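RNA-dependent RNA polymerase (Qualyub virus, PDB 6DX1) probably acts as a deubiquitinase through its viral ovarian tumor (OTU) domain, a cysteine protease module of the viral polymerase protein. Local coordinates at residues S108-C120 with R131-H145. Numbering follows the deposited sequence.
Sequences SKLLKLTVIFWKC and RWGDGNYLTAINLLH
F117 meets W132 on one neighbouring strand and L143 and H145 on the other, because strand 114-120 runs inside the mixed beta-sheet of the OTU cysteine protease fold. Direction separates the two pairings: strand 125-132 is the antiparallel hairpin partner, whereas strand 140-146 runs parallel, with segment axes only 16° apart. Alternating backbone bonds from I141 N to T114 O through C120 N to H145 O define the parallel seam; V115 and W132 form an antiparallel hydrogen-bonded pair.

Packing is close around F117. W132 presents its six-membered ring edge-first, with CZ3 3.6 Å above the centre of the F117 face, a tilted edge-to-face contact with centroids 4.7 Å apart. F117 in turn directs its own edge toward the H145 face in an offset edge-to-face pair. Helices 41-51 and 101-111 cover this aromatic side, F42 touching both F117 and L143.

On the other face of the sheet, which carries I116, W118 and N142, the indole of W118 donates almost linearly from NE1 to N142 OD1 (2.8 Å, 173°), with the acceptor in the ring plane. The other end of that amide, N142 ND2, binds Y137 O at 2.9 Å on a lone pair in the carbonyl plane, so two bonds fix the amide's rotation. Alongside, I116 CD1 abuts A140 CB at 3.7 Å.

The 133-135 turn and T139 are looser, with D134 and T139 solvent-exposed, and T114 meets them through polar and water-mediated contacts, whereas Y137 packs inward against W118. T114 OG1 lies beside its own backbone N, anti to the carbonyl carbon (chi1 -62°), which aims it at the loop and turns CG2 to R131 CG, 3.6 Å away. That hydroxyl accepts from G135 N at 2.8 Å, and a water 2.8 Å from T114 OG1 donates to T139 O.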
ATOM      1  N   SER A 108      -3.300   6.816  -1.017  1.00 18.16           N
ATOM      2  CA  SER A 108      -3.260   7.293  -2.403  1.00 17.77           C
ATOM      3  C   SER A 108      -4.000   8.617  -2.551  1.00 20.36           C
ATOM      4  O   SER A 108      -3.575   9.492  -3.327  1.00 19.29           O
ATOM      5  CB  SER A 108      -3.841   6.227  -3.346  1.00 19.04           C
ATOM      6  OG  SER A 108      -5.247   6.115  -3.199  1.00 20.01           O
ATOM      7  N   LYS A 109      -5.079   8.796  -1.792  1.00 17.97           N
ATOM      8  CA  LYS A 109      -5.905   9.992  -1.899  1.00 20.55           C
ATOM      9  C   LYS A 109      -5.408  11.128  -1.017  1.00 22.94           C
ATOM     10  O   LYS A 109      -5.539  12.299  -1.395  1.00 23.80           O
ATOM     11  CB  LYS A 109      -7.363   9.634  -1.575  1.00 20.62           C
ATOM     12  CG  LYS A 109      -7.937   8.664  -2.618  1.00 20.76           C
ATOM     13  CD  LYS A 109      -9.313   8.109  -2.265  1.00 21.45           C
ATOM     14  CE  LYS A 109      -9.886   7.331  -3.454  1.00 23.24           C
ATOM     15  NZ  LYS A 109     -11.206   6.690  -3.122  1.00 24.53           N
ATOM     16  N   LEU A 110      -4.817  10.807   0.138  1.00 18.36           N
ATOM     17  CA  LEU A 110      -4.216  11.833   0.984  1.00 18.54           C
ATOM     18  C   LEU A 110      -2.944  12.388   0.355  1.00 19.22           C
ATOM     19  O   LEU A 110      -2.759  13.611   0.266  1.00 19.82           O
ATOM     20  CB  LEU A 110      -3.910  11.251   2.370  1.00 18.02           C
ATOM     21  CG  LEU A 110      -2.983  12.089   3.262  1.00 20.09           C
ATOM     22  CD1 LEU A 110      -3.639  13.374   3.710  1.00 20.46           C
ATOM     23  CD2 LEU A 110      -2.534  11.283   4.476  1.00 22.19           C
ATOM     24  N   LEU A 111      -2.051  11.506  -0.078  1.00 17.70           N
ATOM     25  CA  LEU A 111      -0.753  11.920  -0.593  1.00 17.96           C
ATOM     26  C   LEU A 111      -0.787  12.285  -2.068  1.00 19.18           C
ATOM     27  O   LEU A 111       0.192  12.849  -2.567  1.00 19.89           O
ATOM     28  CB  LEU A 111       0.281  10.808  -0.369  1.00 18.64           C
ATOM     29  CG  LEU A 111       0.450  10.392   1.097  1.00 21.74           C
ATOM     30  CD1 LEU A 111       1.281   9.128   1.180  1.00 20.66           C
ATOM     31  CD2 LEU A 111       1.106  11.519   1.905  1.00 27.55           C
ATOM     32  N   LYS A 112      -1.882  11.970  -2.768  1.00 20.99           N
ATOM     33  CA  LYS A 112      -2.029  12.253  -4.195  1.00 20.39           C
ATOM     34  C   LYS A 112      -0.933  11.567  -5.007  1.00 22.28           C
ATOM     35  O   LYS A 112      -0.287  12.162  -5.874  1.00 23.38           O
ATOM     36  CB  LYS A 112      -2.060  13.763  -4.452  1.00 21.23           C
ATOM     37  CG  LYS A 112      -3.168  14.481  -3.694  1.00 25.11           C
ATOM     38  CD  LYS A 112      -4.545  14.049  -4.186  1.00 28.72           C
ATOM     39  CE  LYS A 112      -5.627  15.030  -3.756  1.00 36.11           C
ATOM     40  NZ  LYS A 112      -6.317  14.641  -2.504  1.00 37.05           N
ATOM     41  N   LEU A 113      -0.716  10.288  -4.715  1.00 22.16           N
ATOM     42  CA  LEU A 113       0.178   9.484  -5.521  1.00 23.23           C
ATOM     43  C   LEU A 113      -0.375   8.074  -5.594  1.00 20.37           C
ATOM     44  O   LEU A 113      -1.399   7.748  -4.983  1.00 24.93           O
ATOM     45  CB  LEU A 113       1.604   9.487  -4.970  1.00 25.96           C
ATOM     46  CG  LEU A 113       1.765   9.359  -3.460  1.00 22.66           C
ATOM     47  CD1 LEU A 113       1.291   8.029  -2.925  1.00 26.00           C
ATOM     48  CD2 LEU A 113       3.223   9.587  -3.093  1.00 24.02           C
ATOM     49  N   THR A 114       0.325   7.239  -6.338  1.00 17.73           N
ATOM     50  CA  THR A 114      -0.105   5.876  -6.574  1.00 17.80           C
ATOM     51  C   THR A 114       0.555   4.942  -5.566  1.00 18.51           C
ATOM     52  O   THR A 114       1.698   5.157  -5.165  1.00 17.99           O
ATOM     53  CB  THR A 114       0.247   5.504  -8.014  1.00 19.79           C
ATOM     54  OG1 THR A 114      -0.478   6.383  -8.885  1.00 21.68           O
ATOM     55  CG2 THR A 114      -0.077   4.056  -8.335  1.00 19.18           C
ATOM     56  N   VAL A 115      -0.188   3.922  -5.130  1.00 17.90           N
ATOM     57  CA  VAL A 115       0.318   2.885  -4.236  1.00 17.04           C
ATOM     58  C   VAL A 115       0.160   1.552  -4.953  1.00 18.23           C
ATOM     59  O   VAL A 115      -0.931   1.252  -5.458  1.00 18.93           O
ATOM     60  CB  VAL A 115      -0.444   2.872  -2.894  1.00 18.09           C
ATOM     61  CG1 VAL A 115       0.069   1.745  -1.985  1.00 18.46           C
ATOM     62  CG2 VAL A 115      -0.352   4.224  -2.190  1.00 19.27           C
ATOM     63  N   ILE A 116       1.230   0.753  -5.004  1.00 15.54           N
ATOM     64  CA  ILE A 116       1.200  -0.534  -5.696  1.00 14.72           C
ATOM     65  C   ILE A 116       1.683  -1.635  -4.760  1.00 17.96           C
ATOM     66  O   ILE A 116       2.718  -1.484  -4.099  1.00 17.47           O
ATOM     67  CB  ILE A 116       2.051  -0.524  -6.977  1.00 16.04           C
ATOM     68  CG1 ILE A 116       1.632   0.634  -7.882  1.00 18.73           C
ATOM     69  CG2 ILE A 116       1.887  -1.853  -7.717  1.00 17.52           C
ATOM     70  CD1 ILE A 116       2.586   0.802  -9.077  1.00 19.23           C
ATOM     71  N   PHE A 117       0.921  -2.730  -4.697  1.00 13.96           N
ATOM     72  CA  PHE A 117       1.336  -3.974  -4.043  1.00 14.59           C
ATOM     73  C   PHE A 117       1.799  -4.950  -5.115  1.00 17.64           C
ATOM     74  O   PHE A 117       0.994  -5.362  -5.965  1.00 17.97           O
ATOM     75  CB  PHE A 117       0.184  -4.645  -3.288  1.00 15.78           C
ATOM     76  CG  PHE A 117      -0.421  -3.848  -2.148  1.00 15.39           C
ATOM     77  CD1 PHE A 117       0.110  -2.641  -1.712  1.00 19.08           C
ATOM     78  CD2 PHE A 117      -1.557  -4.357  -1.505  1.00 15.94           C
ATOM     79  CE1 PHE A 117      -0.484  -1.949  -0.646  1.00 18.93           C
ATOM     80  CE2 PHE A 117      -2.152  -3.675  -0.445  1.00 16.76           C
ATOM     81  CZ  PHE A 117      -1.622  -2.478  -0.014  1.00 17.77           C
ATOM     82  N   TRP A 118       3.056  -5.380  -5.037  1.00 14.58           N
ATOM     83  CA  TRP A 118       3.621  -6.323  -5.996  1.00 15.54           C
ATOM     84  C   TRP A 118       3.731  -7.689  -5.321  1.00 18.92           C
ATOM     85  O   TRP A 118       4.513  -7.858  -4.377  1.00 17.91           O
ATOM     86  CB  TRP A 118       4.990  -5.837  -6.471  1.00 16.11           C
ATOM     87  CG  TRP A 118       5.019  -4.509  -7.179  1.00 15.27           C
ATOM     88  CD1 TRP A 118       5.518  -3.323  -6.694  1.00 16.57           C
ATOM     89  CD2 TRP A 118       4.592  -4.242  -8.524  1.00 18.62           C
ATOM     90  NE1 TRP A 118       5.415  -2.329  -7.659  1.00 16.73           N
ATOM     91  CE2 TRP A 118       4.849  -2.875  -8.787  1.00 18.34           C
ATOM     92  CE3 TRP A 118       4.007  -5.027  -9.528  1.00 19.32           C
ATOM     93  CZ2 TRP A 118       4.544  -2.274 -10.016  1.00 19.30           C
ATOM     94  CZ3 TRP A 118       3.704  -4.426 -10.753  1.00 19.84           C
ATOM     95  CH2 TRP A 118       3.969  -3.070 -10.982  1.00 17.87           C
ATOM     96  N   LYS A 119       2.966  -8.663  -5.820  1.00 15.63           N
ATOM     97  CA  LYS A 119       2.891  -9.985  -5.198  1.00 17.96           C
ATOM     98  C   LYS A 119       4.135 -10.809  -5.504  1.00 18.65           C
ATOM     99  O   LYS A 119       4.495 -10.997  -6.672  1.00 17.15           O
ATOM    100  CB  LYS A 119       1.649 -10.727  -5.702  1.00 17.94           C
ATOM    101  CG  LYS A 119       1.526 -12.154  -5.173  1.00 22.21           C
ATOM    102  CD  LYS A 119       0.376 -12.884  -5.877  1.00 25.92           C
ATOM    103  CE  LYS A 119       0.131 -14.247  -5.245  1.00 33.24           C
ATOM    104  NZ  LYS A 119      -0.844 -15.030  -6.050  1.00 36.20           N
ATOM    105  N   CYS A 120       4.774 -11.347  -4.463  1.00 18.50           N
ATOM    106  CA  CYS A 120       6.003 -12.111  -4.656  1.00 17.42           C
ATOM    107  C   CYS A 120       6.074 -13.191  -3.587  1.00 20.59           C
ATOM    108  O   CYS A 120       6.040 -12.874  -2.398  1.00 21.46           O
ATOM    109  CB  CYS A 120       7.233 -11.195  -4.583  1.00 19.64           C
ATOM    110  SG  CYS A 120       8.840 -12.064  -4.632  1.00 21.33           S
ATOM    111  N   ARG A 131      -3.140  -1.914  -7.610  1.00 17.43           N
ATOM    112  CA  ARG A 131      -2.710  -0.526  -7.668  1.00 17.83           C
ATOM    113  C   ARG A 131      -3.855   0.382  -7.256  1.00 20.10           C
ATOM    114  O   ARG A 131      -5.004   0.140  -7.633  1.00 19.35           O
ATOM    115  CB  ARG A 131      -2.239  -0.207  -9.096  1.00 20.38           C
ATOM    116  CG  ARG A 131      -2.096   1.242  -9.474  1.00 24.88           C
ATOM    117  CD  ARG A 131      -1.691   1.312 -10.959  1.00 22.85           C
ATOM    118  NE  ARG A 131      -2.822   1.150 -11.878  1.00 20.81           N
ATOM    119  CZ  ARG A 131      -2.921   1.806 -13.028  1.00 23.16           C
ATOM    120  NH1 ARG A 131      -1.952   2.643 -13.386  1.00 24.20           N
ATOM    121  NH2 ARG A 131      -3.977   1.637 -13.818  1.00 23.80           N
ATOM    122  N   TRP A 132      -3.541   1.419  -6.474  1.00 16.59           N
ATOM    123  CA  TRP A 132      -4.482   2.498  -6.164  1.00 17.64           C
ATOM    124  C   TRP A 132      -3.922   3.779  -6.765  1.00 20.27           C
ATOM    125  O   TRP A 132      -2.836   4.220  -6.371  1.00 19.88           O
ATOM    126  CB  TRP A 132      -4.692   2.659  -4.649  1.00 18.95           C
ATOM    127  CG  TRP A 132      -5.421   1.510  -4.055  1.00 17.80           C
ATOM    128  CD1 TRP A 132      -6.748   1.457  -3.755  1.00 16.64           C
ATOM    129  CD2 TRP A 132      -4.878   0.226  -3.709  1.00 17.72           C
ATOM    130  NE1 TRP A 132      -7.069   0.228  -3.242  1.00 18.71           N
ATOM    131  CE2 TRP A 132      -5.942  -0.549  -3.202  1.00 18.65           C
ATOM    132  CE3 TRP A 132      -3.594  -0.337  -3.768  1.00 17.47           C
ATOM    133  CZ2 TRP A 132      -5.770  -1.859  -2.760  1.00 19.21           C
ATOM    134  CZ3 TRP A 132      -3.419  -1.644  -3.330  1.00 17.80           C
ATOM    135  CH2 TRP A 132      -4.507  -2.391  -2.837  1.00 18.29           C
ATOM    136  N   GLY A 133      -4.650   4.363  -7.711  1.00 17.85           N
ATOM    137  CA  GLY A 133      -4.175   5.496  -8.486  1.00 19.41           C
ATOM    138  C   GLY A 133      -3.799   5.097  -9.905  1.00 23.23           C
ATOM    139  O   GLY A 133      -3.780   3.924 -10.275  1.00 22.59           O
ATOM    140  N   ASP A 134      -3.456   6.113 -10.706  1.00 23.53           N
ATOM    141  CA  ASP A 134      -3.272   5.950 -12.147  1.00 29.78           C
ATOM    142  C   ASP A 134      -1.817   6.006 -12.603  1.00 27.86           C
ATOM    143  O   ASP A 134      -1.561   5.999 -13.813  1.00 27.18           O
ATOM    144  CB  ASP A 134      -4.066   7.021 -12.906  1.00 31.47           C
ATOM    145  CG  ASP A 134      -5.561   6.828 -12.796  1.00 42.52           C
ATOM    146  OD1 ASP A 134      -6.215   7.641 -12.114  1.00 49.49           O
ATOM    147  OD2 ASP A 134      -6.085   5.860 -13.388  1.00 46.97           O
ATOM    148  N   GLY A 135      -0.860   6.067 -11.685  1.00 23.45           N
ATOM    149  CA  GLY A 135       0.528   6.222 -12.064  1.00 26.71           C
ATOM    150  C   GLY A 135       1.201   4.900 -12.376  1.00 26.88           C
ATOM    151  O   GLY A 135       0.618   3.814 -12.298  1.00 27.56           O
ATOM    152  N   ASN A 136       2.458   5.003 -12.784  1.00 29.87           N
ATOM    153  CA  ASN A 136       3.286   3.828 -12.951  1.00 27.45           C
ATOM    154  C   ASN A 136       4.237   3.727 -11.763  1.00 28.17           C
ATOM    155  O   ASN A 136       4.226   4.555 -10.849  1.00 29.97           O
ATOM    156  CB  ASN A 136       4.028   3.865 -14.291  1.00 31.16           C
ATOM    157  CG  ASN A 136       4.967   5.054 -14.420  1.00 31.90           C
ATOM    158  OD1 ASN A 136       5.718   5.386 -13.502  1.00 32.64           O
ATOM    159  ND2 ASN A 136       4.944   5.689 -15.587  1.00 39.24           N
ATOM    160  N   TYR A 137       5.078   2.698 -11.780  1.00 24.06           N
ATOM    161  CA  TYR A 137       5.875   2.402 -10.597  1.00 22.90           C
ATOM    162  C   TYR A 137       6.852   3.521 -10.255  1.00 26.51           C
ATOM    163  O   TYR A 137       7.235   3.674  -9.089  1.00 23.84           O
ATOM    164  CB  TYR A 137       6.608   1.082 -10.792  1.00 26.20           C
ATOM    165  CG  TYR A 137       7.862   1.167 -11.610  1.00 23.77           C
ATOM    166  CD1 TYR A 137       7.810   1.260 -13.000  1.00 27.12           C
ATOM    167  CD2 TYR A 137       9.103   1.139 -10.998  1.00 25.82           C
ATOM    168  CE1 TYR A 137       8.969   1.321 -13.746  1.00 29.11           C
ATOM    169  CE2 TYR A 137      10.258   1.192 -11.731  1.00 28.72           C
ATOM    170  CZ  TYR A 137      10.188   1.287 -13.106  1.00 29.20           C
ATOM    171  OH  TYR A 137      11.354   1.343 -13.824  1.00 37.16           O
ATOM    172  N   LEU A 138       7.254   4.331 -11.237  1.00 24.76           N
ATOM    173  CA  LEU A 138       8.200   5.393 -10.918  1.00 26.81           C
ATOM    174  C   LEU A 138       7.559   6.500 -10.087  1.00 27.69           C
ATOM    175  O   LEU A 138       8.263   7.193  -9.349  1.00 38.54           O
ATOM    176  CB  LEU A 138       8.807   5.963 -12.205  1.00 25.90           C
ATOM    177  CG  LEU A 138       9.722   4.990 -12.950  1.00 29.41           C
ATOM    178  CD1 LEU A 138      10.060   5.523 -14.342  1.00 36.66           C
ATOM    179  CD2 LEU A 138      10.991   4.713 -12.159  1.00 30.44           C
ATOM    180  N   THR A 139       6.239   6.679 -10.177  1.00 30.22           N
ATOM    181  CA  THR A 139       5.534   7.702  -9.410  1.00 33.55           C
ATOM    182  C   THR A 139       4.718   7.099  -8.271  1.00 36.38           C
ATOM    183  O   THR A 139       3.698   7.668  -7.857  1.00 35.94           O
ATOM    184  CB  THR A 139       4.616   8.524 -10.307  1.00 37.34           C
ATOM    185  OG1 THR A 139       3.490   7.721 -10.693  1.00 35.34           O
ATOM    186  CG2 THR A 139       5.373   9.005 -11.548  1.00 36.23           C
ATOM    187  N   ALA A 140       5.137   5.943  -7.770  1.00 24.89           N
ATOM    188  CA  ALA A 140       4.333   5.219  -6.796  1.00 19.64           C
ATOM    189  C   ALA A 140       5.123   4.932  -5.529  1.00 18.28           C
ATOM    190  O   ALA A 140       6.364   4.936  -5.510  1.00 21.32           O
ATOM    191  CB  ALA A 140       3.816   3.887  -7.367  1.00 19.25           C
ATOM    192  N   ILE A 141       4.368   4.690  -4.460  1.00 16.92           N
ATOM    193  CA  ILE A 141       4.882   3.943  -3.318  1.00 17.55           C
ATOM    194  C   ILE A 141       4.746   2.467  -3.683  1.00 17.63           C
ATOM    195  O   ILE A 141       3.630   1.960  -3.820  1.00 18.46           O
ATOM    196  CB  ILE A 141       4.116   4.261  -2.032  1.00 18.55           C
ATOM    197  CG1 ILE A 141       4.111   5.769  -1.762  1.00 19.72           C
ATOM    198  CG2 ILE A 141       4.719   3.490  -0.853  1.00 18.51           C
ATOM    199  CD1 ILE A 141       3.319   6.166  -0.511  1.00 19.50           C
ATOM    200  N   ASN A 142       5.872   1.792  -3.861  1.00 16.75           N
ATOM    201  CA  ASN A 142       5.917   0.391  -4.261  1.00 17.19           C
ATOM    202  C   ASN A 142       6.168  -0.489  -3.046  1.00 18.68           C
ATOM    203  O   ASN A 142       7.158  -0.300  -2.342  1.00 17.82           O
ATOM    204  CB  ASN A 142       7.022   0.162  -5.295  1.00 17.08           C
ATOM    205  CG  ASN A 142       6.769   0.916  -6.586  1.00 19.23           C
ATOM    206  OD1 ASN A 142       6.058   0.430  -7.464  1.00 17.90           O
ATOM    207  ND2 ASN A 142       7.330   2.116  -6.701  1.00 18.73           N
ATOM    208  N   LEU A 143       5.294  -1.472  -2.826  1.00 15.36           N
ATOM    209  CA  LEU A 143       5.449  -2.404  -1.717  1.00 16.08           C
ATOM    210  C   LEU A 143       5.588  -3.828  -2.244  1.00 18.39           C
ATOM    211  O   LEU A 143       4.904  -4.226  -3.197  1.00 17.91           O
ATOM    212  CB  LEU A 143       4.250  -2.336  -0.762  1.00 17.63           C
ATOM    213  CG  LEU A 143       3.923  -1.008  -0.083  1.00 19.34           C
ATOM    214  CD1 LEU A 143       2.995  -1.262   1.098  1.00 24.06           C
ATOM    215  CD2 LEU A 143       5.177  -0.291   0.377  1.00 22.24           C
ATOM    216  N   LEU A 144       6.472  -4.606  -1.626  1.00 15.42           N
ATOM    217  CA  LEU A 144       6.579  -6.022  -1.952  1.00 15.57           C
ATOM    218  C   LEU A 144       5.626  -6.758  -1.021  1.00 19.63           C
ATOM    219  O   LEU A 144       5.783  -6.702   0.206  1.00 18.12           O
ATOM    220  CB  LEU A 144       8.011  -6.528  -1.804  1.00 16.69           C
ATOM    221  CG  LEU A 144       8.268  -7.922  -2.372  1.00 18.50           C
ATOM    222  CD1 LEU A 144       8.237  -7.893  -3.905  1.00 17.67           C
ATOM    223  CD2 LEU A 144       9.600  -8.496  -1.878  1.00 19.75           C
ATOM    224  N   HIS A 145       4.611  -7.389  -1.597  1.00 15.43           N
ATOM    225  CA  HIS A 145       3.545  -8.036  -0.836  1.00 16.15           C
ATOM    226  C   HIS A 145       3.810  -9.535  -0.858  1.00 18.83           C
ATOM    227  O   HIS A 145       3.620 -10.189  -1.888  1.00 17.93           O
ATOM    228  CB  HIS A 145       2.189  -7.695  -1.452  1.00 17.33           C
ATOM    229  CG  HIS A 145       1.022  -8.130  -0.629  1.00 19.66           C
ATOM    230  ND1 HIS A 145      -0.266  -8.140  -1.122  1.00 23.25           N
ATOM    231  CD2 HIS A 145       0.941  -8.563   0.653  1.00 23.36           C
ATOM    232  CE1 HIS A 145      -1.091  -8.565  -0.181  1.00 26.33           C
ATOM    233  NE2 HIS A 145      -0.386  -8.829   0.905  1.00 26.42           N
TER
HETATM  234  O   HOH W   1       0.912   8.798  -9.037  1.00 34.55           O